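Local coordinates for protein 3-oxosteroid 1-dehydrogenase (PDB 7P18) that probably catalyses the FAD-dependent 1,2-dehydrogenation of 3-oxosteroids to the corresponding 3-oxo-Delta(1)-steroids, passing the hydrogens to an acceptor, at residues A[51-56]-A[96-101]; A[502-505]-A[509-512]; A[529-534]-A[543-548]. One frame throughout, in Å; residues are numbered along the deposited sequence.

Overall arrangement
From the N terminus, interaction 1 comes first: the chain leaves the flavin edge at 51-56, runs through helix 67-78 and returns on helix 84-104, whose residues 96-101 close the excursion. Interaction 2 follows much later as a tight turn, where 502-505, as strand 486-502 runs out, folds back on strand 509-511. Interaction 3 closes a short loop between 529-534 and the start of helix 543-559. The three follow in series, none nested or crossed. Interactions 1 and 3 touch, with Val53 against Gly544 and Met547, and both hold the flavin. Interaction 2 is linked to interaction 3 through Leu502 and Ala529 and stands apart from interaction 1.

Interaction 1: residues A[51-56]-A[96-101]; sequences GAVWIP and QMVEYI. With FAD (flavin-adenine dinucleotide), chain C.
Apolar packing joins the two segments, and Ile55 is at its centre. Its CD1 lies 3.7 Å from CG2 of Val98, with CG1 of Ile55 also against that methyl, and 4.0 Å from CE of Met97. With CG1 of Ile55 anti to its carbonyl carbon (chi1 -46°), the ethyl branch reaches the helix. Met97 bends at chi2 and chi3, which brings CE to Ile55 CD1, the two side chains crossing at about a right angle. Val53 adds a looser contact, its CG2 4.2 Å from CG2 of Val98, the two valines lying alongside one another and pointing opposite ways. Met132 of strand 131-138 packs on Val53, Ile55 and Val98 alike.

The flavin is held by polar bonds from Ala52. Ala52 N donates to FAD O4 (3.1 Å, 154°) and FAD N3 donates to Ala52 O (3.1 Å, 152°), so one residue reads both a carbonyl and the imide N-H of the flavin. The androstadienedione also touches Ala52. The chemistry is thus divided along a few residues: backbone polar groups hold the pyrimidine edge of the isoalloxazine beside the steroid, while Val53 and Ile55 meet residues 96-101 through apolar contacts and Trp54 O adds a hydrogen bond to Tyr90 OH earlier on the same helix.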
loop_
_atom_site.group_PDB
_atom_site.type_symbol
_atom_site.label_atom_id
_atom_site.label_comp_id
_atom_site.label_asym_id
_atom_site.label_seq_id
_atom_site.Cartn_x
_atom_site.Cartn_y
_atom_site.Cartn_z
ATOM N N GLY A 51 -0.142 -0.856 6.965
ATOM C CA GLY A 51 0.744 -1.715 7.746
ATOM C C GLY A 51 0.310 -3.172 7.690
ATOM O O GLY A 51 0.880 -3.970 8.446
ATOM N N ALA A 52 -0.632 -3.529 6.819
ATOM C CA ALA A 52 -1.149 -4.903 6.711
ATOM C C ALA A 52 -0.138 -5.775 5.977
ATOM O O ALA A 52 0.511 -5.277 5.038
ATOM C CB ALA A 52 -2.466 -4.888 6.017
ATOM N N VAL A 53 -0.037 -7.043 6.381
ATOM C CA VAL A 53 0.796 -8.081 5.697
ATOM C C VAL A 53 -0.083 -9.304 5.448
ATOM O O VAL A 53 -0.907 -9.667 6.310
ATOM C CB VAL A 53 2.067 -8.427 6.481
ATOM C CG1 VAL A 53 3.022 -7.257 6.523
ATOM C CG2 VAL A 53 1.750 -8.914 7.898
ATOM N N TRP A 54 0.041 -9.892 4.250
ATOM C CA TRP A 54 -0.813 -11.013 3.819
ATOM C C TRP A 54 -0.042 -12.315 4.068
ATOM O O TRP A 54 0.903 -12.607 3.335
ATOM C CB TRP A 54 -1.230 -10.853 2.367
ATOM C CG TRP A 54 -2.191 -11.897 1.913
ATOM C CD1 TRP A 54 -3.528 -11.947 2.181
ATOM C CD2 TRP A 54 -1.909 -13.023 1.068
ATOM N NE1 TRP A 54 -4.093 -12.991 1.526
ATOM C CE2 TRP A 54 -3.121 -13.695 0.864
ATOM C CE3 TRP A 54 -0.752 -13.533 0.478
ATOM C CZ2 TRP A 54 -3.219 -14.863 0.108
ATOM C CZ3 TRP A 54 -0.849 -14.675 -0.288
ATOM C CH2 TRP A 54 -2.062 -15.339 -0.459
ATOM N N ILE A 55 -0.415 -13.015 5.134
ATOM C CA ILE A 55 0.375 -14.148 5.687
ATOM C C ILE A 55 -0.526 -15.373 5.682
ATOM O O ILE A 55 -1.206 -15.692 6.658
ATOM C CB ILE A 55 0.926 -13.846 7.099
ATOM C CG1 ILE A 55 1.555 -12.459 7.222
ATOM C CG2 ILE A 55 1.904 -14.949 7.508
ATOM C CD1 ILE A 55 2.874 -12.289 6.460
ATOM N N PRO A 56 -0.504 -16.158 4.595
ATOM C CA PRO A 56 -1.309 -17.374 4.574
ATOM C C PRO A 56 -0.791 -18.294 5.695
ATOM O O PRO A 56 0.387 -18.343 5.930
ATOM C CB PRO A 56 -1.102 -17.947 3.177
ATOM C CG PRO A 56 -0.594 -16.745 2.371
ATOM C CD PRO A 56 0.236 -15.936 3.337
ATOM N N GLN A 96 6.972 -17.363 9.342
ATOM C CA GLN A 96 8.198 -17.357 10.175
ATOM C C GLN A 96 8.622 -15.913 10.452
ATOM O O GLN A 96 9.020 -15.621 11.608
ATOM C CB GLN A 96 9.298 -18.144 9.497
ATOM C CG GLN A 96 9.024 -19.638 9.376
ATOM C CD GLN A 96 10.215 -20.305 8.740
ATOM O OE1 GLN A 96 11.080 -19.638 8.196
ATOM N NE2 GLN A 96 10.215 -21.618 8.727
ATOM N N MET A 97 8.471 -15.043 9.456
ATOM C CA MET A 97 8.828 -13.596 9.568
ATOM C C MET A 97 7.899 -12.944 10.602
ATOM O O MET A 97 8.423 -12.273 11.479
ATOM C CB MET A 97 8.778 -12.908 8.202
ATOM C CG MET A 97 9.007 -11.370 8.256
ATOM S SD MET A 97 7.499 -10.489 8.648
ATOM C CE MET A 97 6.475 -10.774 7.212
ATOM N N VAL A 98 6.591 -13.194 10.587
ATOM C CA VAL A 98 5.687 -12.579 11.594
ATOM C C VAL A 98 5.953 -13.166 12.982
ATOM O O VAL A 98 5.934 -12.394 13.979
ATOM C CB VAL A 98 4.222 -12.664 11.172
ATOM C CG1 VAL A 98 3.246 -12.312 12.281
ATOM C CG2 VAL A 98 4.022 -11.744 9.970
ATOM N N GLU A 99 6.180 -14.477 13.097
ATOM C CA GLU A 99 6.489 -15.050 14.438
ATOM C C GLU A 99 7.773 -14.432 14.980
ATOM O O GLU A 99 7.840 -14.218 16.200
ATOM C CB GLU A 99 6.648 -16.573 14.388
ATOM C CG GLU A 99 5.328 -17.283 14.286
ATOM C CD GLU A 99 5.463 -18.806 14.365
ATOM O OE1 GLU A 99 6.354 -19.296 15.080
ATOM O OE2 GLU A 99 4.646 -19.465 13.766
ATOM N N TYR A 100 8.740 -14.167 14.111
ATOM C CA TYR A 100 10.027 -13.546 14.450
ATOM C C TYR A 100 9.774 -12.143 14.998
ATOM O O TYR A 100 10.337 -11.820 16.064
ATOM C CB TYR A 100 10.988 -13.496 13.257
ATOM C CG TYR A 100 12.139 -12.534 13.435
ATOM C CD1 TYR A 100 13.133 -12.747 14.370
ATOM C CD2 TYR A 100 12.200 -11.360 12.693
ATOM C CE1 TYR A 100 14.155 -11.824 14.580
ATOM C CE2 TYR A 100 13.210 -10.439 12.877
ATOM C CZ TYR A 100 14.208 -10.670 13.805
ATOM O OH TYR A 100 15.206 -9.733 13.942
ATOM N N ILE A 101 8.981 -11.335 14.298
ATOM C CA ILE A 101 8.605 -9.990 14.814
ATOM C C ILE A 101 8.002 -10.159 16.216
ATOM O O ILE A 101 8.460 -9.473 17.154
ATOM C CB ILE A 101 7.639 -9.257 13.873
ATOM C CG1 ILE A 101 8.326 -8.858 12.567
ATOM C CG2 ILE A 101 7.063 -8.065 14.617
ATOM C CD1 ILE A 101 7.429 -8.172 11.553
HETATM P PA FAD C . 9.074 2.328 0.912
HETATM O O1A FAD C . 8.230 1.923 2.067
HETATM O O2A FAD C . 8.547 3.543 0.197
HETATM O O5B FAD C . 10.536 2.586 1.465
HETATM C C5B FAD C . 11.578 2.973 0.531
HETATM C C4B FAD C . 12.495 3.930 1.228
HETATM O O4B FAD C . 13.715 4.061 0.449
HETATM C C3B FAD C . 11.950 5.361 1.420
HETATM O O3B FAD C . 12.096 5.791 2.770
HETATM C C2B FAD C . 12.783 6.194 0.442
HETATM O O2B FAD C . 12.859 7.566 0.805
HETATM C C1B FAD C . 14.096 5.411 0.409
HETATM N N9A FAD C . 14.928 5.657 -0.770
HETATM C C8A FAD C . 14.545 5.933 -2.052
HETATM N N7A FAD C . 15.577 6.204 -2.847
HETATM C C5A FAD C . 16.693 6.046 -2.036
HETATM C C6A FAD C . 18.078 6.178 -2.278
HETATM N N6A FAD C . 18.605 6.579 -3.441
HETATM N N1A FAD C . 18.911 5.950 -1.240
HETATM C C2A FAD C . 18.385 5.596 -0.065
HETATM N N3A FAD C . 17.102 5.512 0.302
HETATM C C4A FAD C . 16.301 5.725 -0.757
HETATM N N1 FAD C . 0.668 -2.274 1.056
HETATM C C2 FAD C . 0.377 -3.353 1.819
HETATM O O2 FAD C . 0.838 -4.475 1.539
HETATM N N3 FAD C . -0.383 -3.254 2.914
HETATM C C4 FAD C . -1.143 -2.134 3.184
HETATM O O4 FAD C . -1.731 -2.073 4.259
HETATM C C4X FAD C . -0.905 -0.976 2.395
HETATM N N5 FAD C . -1.583 0.132 2.645
HETATM C C5X FAD C . -1.268 1.251 1.910
HETATM C C6 FAD C . -1.907 2.474 2.219
HETATM C C7 FAD C . -1.534 3.663 1.608
HETATM C C7M FAD C . -2.211 4.967 1.976
HETATM C C8 FAD C . -0.460 3.655 0.701
HETATM C C8M FAD C . -0.010 4.944 0.037
HETATM C C9 FAD C . 0.116 2.456 0.329
HETATM C C9A FAD C . -0.228 1.242 0.954
HETATM N N10 FAD C . 0.355 0.011 0.612
HETATM C C10 FAD C . 0.059 -1.134 1.340
HETATM C "C1'" FAD C . 1.477 -0.051 -0.332
HETATM C "C2'" FAD C . 2.810 -0.041 0.447
HETATM O "O2'" FAD C . 2.911 1.059 1.351
HETATM C "C3'" FAD C . 4.041 -0.050 -0.475
HETATM O "O3'" FAD C . 3.846 -0.898 -1.610
HETATM C "C4'" FAD C . 5.287 -0.431 0.296
HETATM O "O4'" FAD C . 5.390 0.439 1.415
HETATM C "C5'" FAD C . 6.561 -0.379 -0.521
HETATM O "O5'" FAD C . 7.635 -0.663 0.396
HETATM P P FAD C . 9.145 -0.447 -0.053
HETATM O O1P FAD C . 9.895 -0.814 1.155
HETATM O O2P FAD C . 9.439 -1.022 -1.364
HETATM O O3P FAD C . 9.248 1.179 -0.213
#

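Interaction 2: residues A[502-505]-A[509-512]; sequences LLTD and RVLD
Leu503 and Leu511, and Asp505 and Arg509, are joined antiparallel through their backbones about a single bridge, the non-hydrogen-bonded pair Thr504 and Val510, whose CA atoms lie 4.5 Å apart. Leu511 N donates to Leu503 O almost straight (3.0 Å, 170°), and Asp505 N donates to Arg509 O at 3.1 Å. Arg509 O also receives a CA-H...O contact from Thr504 CA, at 3.0 Å.

The polar side-chain work falls to Asp505, whose two oxygens both hold Arg509, OD1 at the backbone and OD2 at the guanidinium. Its CG sits between the backbone N and the carbonyl carbon (chi1 69°), which swings the group across to the opposing strand. There OD1 accepts from Arg509 N (3.0 Å), met from above the carboxylate plane, while the syn lone pair of OD2 takes Arg509 NE (2.9 Å) in a salt bridge. A weak bond from NH2 of Arg509 reaches the same OD2. With NE and NH2 sharing OD2 and the planes 41° apart, this is neither a bidentate nor a coplanar pair. OD1 has a further donor in Asp507 N within the turn, and the arginine and the N-H donors together probably favour the ionised carboxylate.

Apolar groups fill in around this polar end. CD1 of Leu511 comes to 4.1 Å from CG of Leu503, and CD2 of Leu511 lies against CB of Asp505. Elsewhere Leu502 CD1 approaches Val510 CG2 (4.3 Å), and both residues also rest on Cys523 of strand 521-523.

Leu503 is bonded through its backbone to Arg313, and Val510 to Ile518 and Leu521. The arrangement is a short hairpin-like antiparallel turn-back, its 506-508 connection braced by an aspartate, beside edge strand 521-523 of the parallel Rossmann-type sheet of this flavoprotein.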
loop_
_atom_site.group_PDB
_atom_site.type_symbol
_atom_site.label_atom_id
_atom_site.label_comp_id
_atom_site.label_asym_id
_atom_site.label_seq_id
_atom_site.Cartn_x
_atom_site.Cartn_y
_atom_site.Cartn_z
ATOM N N LEU A 502 13.708 -5.086 -10.206
ATOM C CA LEU A 502 14.831 -6.030 -10.383
ATOM C C LEU A 502 14.322 -7.456 -10.158
ATOM O O LEU A 502 13.620 -7.706 -9.179
ATOM C CB LEU A 502 15.936 -5.670 -9.399
ATOM C CG LEU A 502 16.503 -4.257 -9.506
ATOM C CD1 LEU A 502 17.655 -4.086 -8.554
ATOM C CD2 LEU A 502 16.930 -3.943 -10.926
ATOM N N LEU A 503 14.655 -8.352 -11.078
ATOM C CA LEU A 503 14.304 -9.782 -10.960
ATOM C C LEU A 503 15.163 -10.378 -9.856
ATOM O O LEU A 503 16.399 -10.125 -9.811
ATOM C CB LEU A 503 14.520 -10.489 -12.297
ATOM C CG LEU A 503 14.151 -11.967 -12.285
ATOM C CD1 LEU A 503 12.679 -12.164 -11.985
ATOM C CD2 LEU A 503 14.543 -12.605 -13.606
ATOM N N THR A 504 14.544 -11.118 -8.951
ATOM C CA THR A 504 15.235 -11.842 -7.883
ATOM C C THR A 504 14.856 -13.326 -7.917
ATOM O O THR A 504 13.837 -13.698 -8.558
ATOM C CB THR A 504 14.915 -11.261 -6.492
ATOM O OG1 THR A 504 13.498 -11.353 -6.230
ATOM C CG2 THR A 504 15.378 -9.822 -6.417
ATOM N N ASP A 505 15.611 -14.108 -7.166
ATOM C CA ASP A 505 15.350 -15.539 -6.895
ATOM C C ASP A 505 14.669 -15.640 -5.535
ATOM O O ASP A 505 14.318 -14.601 -4.928
ATOM C CB ASP A 505 16.620 -16.388 -7.004
ATOM C CG ASP A 505 17.650 -16.163 -5.915
ATOM O OD1 ASP A 505 17.322 -15.487 -4.903
ATOM O OD2 ASP A 505 18.792 -16.695 -6.065
ATOM N N ARG A 509 18.073 -12.708 -4.179
ATOM C CA ARG A 509 19.310 -12.366 -4.914
ATOM C C ARG A 509 18.924 -11.735 -6.238
ATOM O O ARG A 509 18.036 -12.263 -6.953
ATOM C CB ARG A 509 20.176 -13.616 -5.128
ATOM C CG ARG A 509 20.753 -14.121 -3.824
ATOM C CD ARG A 509 21.851 -15.165 -4.048
ATOM N NE ARG A 509 21.293 -16.380 -4.593
ATOM C CZ ARG A 509 21.985 -17.487 -4.829
ATOM N NH1 ARG A 509 23.288 -17.524 -4.582
ATOM N NH2 ARG A 509 21.369 -18.548 -5.322
ATOM N N VAL A 510 19.566 -10.627 -6.581
ATOM C CA VAL A 510 19.336 -10.034 -7.910
ATOM C C VAL A 510 19.912 -10.955 -8.992
ATOM O O VAL A 510 21.087 -11.365 -8.883
ATOM C CB VAL A 510 19.874 -8.596 -7.985
ATOM C CG1 VAL A 510 19.730 -8.029 -9.373
ATOM C CG2 VAL A 510 19.180 -7.723 -6.951
ATOM N N LEU A 511 19.154 -11.170 -10.056
ATOM C CA LEU A 511 19.556 -11.981 -11.229
ATOM C C LEU A 511 19.915 -11.090 -12.418
ATOM O O LEU A 511 19.228 -10.070 -12.672
ATOM C CB LEU A 511 18.403 -12.927 -11.593
ATOM C CG LEU A 511 17.909 -13.840 -10.460
ATOM C CD1 LEU A 511 16.834 -14.798 -10.921
ATOM C CD2 LEU A 511 19.050 -14.656 -9.862
ATOM N N ASP A 512 20.923 -11.517 -13.193
ATOM C CA ASP A 512 21.320 -10.844 -14.451
ATOM C C ASP A 512 20.467 -11.394 -15.604
ATOM O O ASP A 512 19.586 -12.239 -15.358
ATOM C CB ASP A 512 22.832 -10.948 -14.621
ATOM C CG ASP A 512 23.346 -12.333 -15.004
ATOM O OD1 ASP A 512 22.528 -13.210 -15.369
ATOM O OD2 ASP A 512 24.567 -12.493 -14.915
#

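Interaction 3: residues A[529-534]-A[543-548]; sequences ASVMGK and LGPAMT. With FAD (flavin-adenine dinucleotide), chain C.
The N-terminal turn of helix 543-559, a flavin-binding element, rests here on a type I beta turn running from Ser530 to Gly533. Pro545 carries the helix side. Its CB and CG both lie 3.8 Å from CG1 of Val531, and its CG also meets CE of Met532 at 3.8 Å, so Val531 CG1 sits against the CB-CG edge and Met532 CE against CG, the atom they share. Both side chains cross the proline at about a right angle. Val531 puts CG1 between its backbone N and carbonyl carbon (chi1 71°), which turns that methyl toward the proline, and Met532 bends at chi2 to bring its methyl in.

The turn is stiffened from within: Ser530 OG accepts from Met532 N (3.0 Å) in an ST turn, and Gly533 N donates to Ser530 O. In the helix, Gly544 O takes both Thr548 N and Thr548 OG1, the hydroxyl at 2.8 Å and from above the carbonyl plane.

Leu543 N donates almost straight to FAD O2 (2.8 Å, 171°), and its CG and CD1 lie against the pyrimidine ring. The helix N terminus thus points at O2, where its dipole would probably stabilise negative charge on the reduced flavin.

Pro545 and Thr548 lean on Tyr90 of helix 84-104, Leu543 and Met547 on Val53 of strand 53-54 and on helix 208-222, while Met532 reaches Trp54 and Gly533 O is held by Lys499 of strand 486-502.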
loop_
_atom_site.group_PDB
_atom_site.type_symbol
_atom_site.label_atom_id
_atom_site.label_comp_id
_atom_site.label_asym_id
_atom_site.label_seq_id
_atom_site.Cartn_x
_atom_site.Cartn_y
_atom_site.Cartn_z
ATOM N N ALA A 529 10.887 -6.812 -8.744
ATOM C CA ALA A 529 9.713 -7.355 -9.457
ATOM C C ALA A 529 8.870 -8.189 -8.488
ATOM O O ALA A 529 9.421 -9.079 -7.799
ATOM C CB ALA A 529 10.157 -8.168 -10.634
ATOM N N SER A 530 7.565 -7.901 -8.441
ATOM C CA SER A 530 6.575 -8.438 -7.488
ATOM C C SER A 530 6.488 -9.964 -7.579
ATOM O O SER A 530 6.217 -10.520 -8.686
ATOM C CB SER A 530 5.216 -7.854 -7.744
ATOM O OG SER A 530 4.265 -8.413 -6.857
ATOM N N VAL A 531 6.567 -10.613 -6.417
ATOM C CA VAL A 531 6.348 -12.087 -6.306
ATOM C C VAL A 531 4.895 -12.387 -6.649
ATOM O O VAL A 531 4.561 -13.541 -6.883
ATOM C CB VAL A 531 6.743 -12.598 -4.902
ATOM C CG1 VAL A 531 5.737 -12.139 -3.835
ATOM C CG2 VAL A 531 6.907 -14.121 -4.922
ATOM N N MET A 532 4.036 -11.359 -6.659
ATOM C CA MET A 532 2.597 -11.514 -6.898
ATOM C C MET A 532 2.265 -11.306 -8.379
ATOM O O MET A 532 1.075 -11.334 -8.739
ATOM C CB MET A 532 1.815 -10.568 -5.980
ATOM C CG MET A 532 2.066 -10.832 -4.493
ATOM S SD MET A 532 1.630 -12.567 -4.065
ATOM C CE MET A 532 2.067 -12.542 -2.326
ATOM N N GLY A 533 3.274 -11.208 -9.237
ATOM C CA GLY A 533 3.036 -11.116 -10.687
ATOM C C GLY A 533 2.235 -9.869 -11.057
ATOM O O GLY A 533 2.602 -8.771 -10.630
ATOM N N LYS A 534 1.104 -10.046 -11.738
ATOM C CA LYS A 534 0.193 -8.914 -12.073
ATOM C C LYS A 534 -1.022 -8.929 -11.144
ATOM O O LYS A 534 -2.082 -8.484 -11.540
ATOM C CB LYS A 534 -0.179 -9.017 -13.546
ATOM C CG LYS A 534 0.994 -8.860 -14.491
ATOM C CD LYS A 534 0.645 -9.131 -15.930
ATOM C CE LYS A 534 1.825 -9.030 -16.859
ATOM N NZ LYS A 534 1.353 -9.280 -18.241
ATOM N N LEU A 543 3.460 -5.358 1.365
ATOM C CA LEU A 543 4.300 -5.360 2.568
ATOM C C LEU A 543 4.649 -6.784 3.035
ATOM O O LEU A 543 5.757 -6.944 3.577
ATOM C CB LEU A 543 3.615 -4.564 3.666
ATOM C CG LEU A 543 3.523 -3.052 3.428
ATOM C CD1 LEU A 543 2.620 -2.446 4.499
ATOM C CD2 LEU A 543 4.889 -2.386 3.507
ATOM N N GLY A 544 3.747 -7.747 2.925
ATOM C CA GLY A 544 4.074 -9.155 3.226
ATOM C C GLY A 544 5.321 -9.568 2.454
ATOM O O GLY A 544 6.321 -10.008 3.034
ATOM N N PRO A 545 5.306 -9.411 1.118
ATOM C CA PRO A 545 6.482 -9.726 0.309
ATOM C C PRO A 545 7.722 -8.918 0.672
ATOM O O PRO A 545 8.804 -9.501 0.683
ATOM C CB PRO A 545 5.986 -9.491 -1.116
ATOM C CG PRO A 545 4.504 -9.867 -1.024
ATOM C CD PRO A 545 4.106 -9.218 0.286
ATOM N N ALA A 546 7.576 -7.624 0.960
ATOM C CA ALA A 546 8.744 -6.759 1.277
ATOM C C ALA A 546 9.434 -7.334 2.513
ATOM O O ALA A 546 10.661 -7.579 2.486
ATOM C CB ALA A 546 8.323 -5.305 1.483
ATOM N N MET A 547 8.676 -7.553 3.561
ATOM C CA MET A 547 9.245 -8.045 4.833
ATOM C C MET A 547 9.681 -9.509 4.709
ATOM O O MET A 547 10.711 -9.847 5.316
ATOM C CB MET A 547 8.303 -7.783 6.013
ATOM C CG MET A 547 8.406 -6.274 6.493
ATOM S SD MET A 547 7.924 -5.960 8.139
ATOM C CE MET A 547 6.274 -6.647 8.190
ATOM N N THR A 548 8.964 -10.354 3.972
ATOM C CA THR A 548 9.273 -11.809 3.918
ATOM C C THR A 548 10.584 -11.998 3.140
ATOM O O THR A 548 11.457 -12.712 3.611
ATOM C CB THR A 548 8.119 -12.626 3.339
ATOM O OG1 THR A 548 6.960 -12.473 4.168
ATOM C CG2 THR A 548 8.532 -14.083 3.193
HETATM P PA FAD C . 9.074 2.328 0.912
HETATM O O1A FAD C . 8.230 1.923 2.067
HETATM O O2A FAD C . 8.547 3.543 0.197
HETATM O O5B FAD C . 10.536 2.586 1.465
HETATM C C5B FAD C . 11.578 2.973 0.531
HETATM C C4B FAD C . 12.495 3.930 1.228
HETATM O O4B FAD C . 13.715 4.061 0.449
HETATM C C3B FAD C . 11.950 5.361 1.420
HETATM O O3B FAD C . 12.096 5.791 2.770
HETATM C C2B FAD C . 12.783 6.194 0.442
HETATM O O2B FAD C . 12.859 7.566 0.805
HETATM C C1B FAD C . 14.096 5.411 0.409
HETATM N N9A FAD C . 14.928 5.657 -0.770
HETATM C C8A FAD C . 14.545 5.933 -2.052
HETATM N N7A FAD C . 15.577 6.204 -2.847
HETATM C C5A FAD C . 16.693 6.046 -2.036
HETATM C C6A FAD C . 18.078 6.178 -2.278
HETATM N N6A FAD C . 18.605 6.579 -3.441
HETATM N N1A FAD C . 18.911 5.950 -1.240
HETATM C C2A FAD C . 18.385 5.596 -0.065
HETATM N N3A FAD C . 17.102 5.512 0.302
HETATM C C4A FAD C . 16.301 5.725 -0.757
HETATM N N1 FAD C . 0.668 -2.274 1.056
HETATM C C2 FAD C . 0.377 -3.353 1.819
HETATM O O2 FAD C . 0.838 -4.475 1.539
HETATM N N3 FAD C . -0.383 -3.254 2.914
HETATM C C4 FAD C . -1.143 -2.134 3.184
HETATM O O4 FAD C . -1.731 -2.073 4.259
HETATM C C4X FAD C . -0.905 -0.976 2.395
HETATM N N5 FAD C . -1.583 0.132 2.645
HETATM C C5X FAD C . -1.268 1.251 1.910
HETATM C C6 FAD C . -1.907 2.474 2.219
HETATM C C7 FAD C . -1.534 3.663 1.608
HETATM C C7M FAD C . -2.211 4.967 1.976
HETATM C C8 FAD C . -0.460 3.655 0.701
HETATM C C8M FAD C . -0.010 4.944 0.037
HETATM C C9 FAD C . 0.116 2.456 0.329
HETATM C C9A FAD C . -0.228 1.242 0.954
HETATM N N10 FAD C . 0.355 0.011 0.612
HETATM C C10 FAD C . 0.059 -1.134 1.340
HETATM C "C1'" FAD C . 1.477 -0.051 -0.332
HETATM C "C2'" FAD C . 2.810 -0.041 0.447
HETATM O "O2'" FAD C . 2.911 1.059 1.351
HETATM C "C3'" FAD C . 4.041 -0.050 -0.475
HETATM O "O3'" FAD C . 3.846 -0.898 -1.610
HETATM C "C4'" FAD C . 5.287 -0.431 0.296
HETATM O "O4'" FAD C . 5.390 0.439 1.415
HETATM C "C5'" FAD C . 6.561 -0.379 -0.521
HETATM O "O5'" FAD C . 7.635 -0.663 0.396
HETATM P P FAD C . 9.145 -0.447 -0.053
HETATM O O1P FAD C . 9.895 -0.814 1.155
HETATM O O2P FAD C . 9.439 -1.022 -1.364
HETATM O O3P FAD C . 9.248 1.179 -0.213
#